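Local coordinates for protein AAA ATPase, central region (Enterococcus faecium, PDB 2R9G) that probably acts as an ATPase of the MgsA family of AAA+ proteins, represented here by its C-terminal fragment, which carries no nucleotide-binding core, at residues V126-H129 and L130-S133. Sequence-based numbering, arbitrary orientation.
Sequences VPDH and LRDS
R131 runs back along D128 because its CG stands anti to its own carbonyl carbon (chi1 -65°) and the chain stays extended from CG to NE. D128 sets its CG likewise, and the two side chains run alongside each other in the same direction. Their salt bridge joins D128 OD1 to R131 NE at 3.1 Å. As a hydrogen bond it is weak, with 134° at the hydrogen. The carboxylate and guanidinium planes are 36° apart. V126 O sits over one guanidinium face, 2.9 Å from R131 NH2, but the angle is too poor for a bond.

The backbone forms two overlapping type I beta turns, 127-130 and 128-131. L130 N donates to P127 O at 2.8 Å, and a weak bond of 3.4 Å from R131 N to D128 O closes the second. On the apolar side, L130 CG makes a CH-pi contact over the H129 ring, 4.2 Å from its centroid. V126 CG1 packs on L130 CB at 3.8 Å. H129 NE2 bonds to Q161 O.

R131 NH1 forms salt bridges with D12 and D16 of the second subunit, while NE keeps the weak bond to D128. The arginine therefore links the turn to a subunit interface that is probably partly electrostatic.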
loop_
_atom_site.group_PDB
_atom_site.type_symbol
_atom_site.label_atom_id
_atom_site.label_comp_id
_atom_site.label_asym_id
_atom_site.label_seq_id
_atom_site.Cartn_x
_atom_site.Cartn_y
_atom_site.Cartn_z
ATOM N N VAL C 126 21.540 4.149 27.398
ATOM C CA VAL C 126 21.949 3.768 26.051
ATOM C C VAL C 126 23.433 3.379 26.099
ATOM O O VAL C 126 24.267 4.206 26.483
ATOM C CB VAL C 126 21.747 4.945 25.040
ATOM C CG1 VAL C 126 22.301 4.596 23.669
ATOM C CG2 VAL C 126 20.280 5.338 24.930
ATOM N N PRO C 127 23.760 2.113 25.748
ATOM C CA PRO C 127 25.151 1.659 25.689
ATOM C C PRO C 127 25.985 2.561 24.787
ATOM O O PRO C 127 25.508 2.992 23.733
ATOM C CB PRO C 127 25.033 0.257 25.090
ATOM C CG PRO C 127 23.684 -0.201 25.490
ATOM C CD PRO C 127 22.827 1.023 25.404
ATOM N N ASP C 128 27.215 2.842 25.212
ATOM C CA ASP C 128 28.059 3.876 24.602
ATOM C C ASP C 128 28.293 3.720 23.102
ATOM O O ASP C 128 28.412 4.717 22.385
ATOM C CB ASP C 128 29.388 3.986 25.359
ATOM C CG ASP C 128 29.208 4.541 26.763
ATOM O OD1 ASP C 128 28.946 5.755 26.899
ATOM O OD2 ASP C 128 29.321 3.762 27.733
ATOM N N HIS C 129 28.327 2.476 22.629
ATOM C CA HIS C 129 28.499 2.197 21.202
ATOM C C HIS C 129 27.229 2.437 20.368
ATOM O O HIS C 129 27.287 2.403 19.138
ATOM C CB HIS C 129 29.028 0.779 20.982
ATOM C CG HIS C 129 28.087 -0.294 21.425
ATOM N ND1 HIS C 129 27.970 -0.685 22.741
ATOM C CD2 HIS C 129 27.224 -1.067 20.724
ATOM C CE1 HIS C 129 27.076 -1.654 22.832
ATOM N NE2 HIS C 129 26.606 -1.902 21.622
ATOM N N LEU C 130 26.098 2.684 21.032
ATOM C CA LEU C 130 24.843 2.975 20.339
ATOM C C LEU C 130 24.526 4.463 20.272
ATOM O O LEU C 130 23.563 4.864 19.609
ATOM C CB LEU C 130 23.670 2.239 20.981
ATOM C CG LEU C 130 23.669 0.717 20.986
ATOM C CD1 LEU C 130 22.352 0.264 21.530
ATOM C CD2 LEU C 130 23.921 0.116 19.601
ATOM N N ARG C 131 25.337 5.267 20.959
ATOM C CA ARG C 131 25.138 6.711 21.035
ATOM C C ARG C 131 25.513 7.389 19.725
ATOM O O ARG C 131 26.297 6.849 18.939
ATOM C CB ARG C 131 25.955 7.303 22.186
ATOM C CG ARG C 131 25.520 6.839 23.569
ATOM C CD ARG C 131 26.348 7.494 24.666
ATOM N NE ARG C 131 26.154 6.809 25.942
ATOM C CZ ARG C 131 25.268 7.166 26.866
ATOM N NH1 ARG C 131 24.474 8.213 26.673
ATOM N NH2 ARG C 131 25.169 6.468 27.988
ATOM N N ASP C 132 24.940 8.569 19.497
ATOM C CA ASP C 132 25.167 9.327 18.272
ATOM C C ASP C 132 26.609 9.817 18.217
ATOM O O ASP C 132 27.047 10.579 19.078
ATOM C CB ASP C 132 24.185 10.504 18.181
ATOM C CG ASP C 132 24.044 11.056 16.761
ATOM O OD1 ASP C 132 24.510 10.402 15.800
ATOM O OD2 ASP C 132 23.451 12.145 16.606
ATOM N N SER C 133 27.338 9.356 17.201
ATOM C CA SER C 133 28.766 9.645 17.047
ATOM C C SER C 133 29.042 11.089 16.627
ATOM O O SER C 133 30.145 11.600 16.847
ATOM C CB SER C 133 29.416 8.665 16.060
ATOM O OG SER C 133 28.779 8.695 14.793
#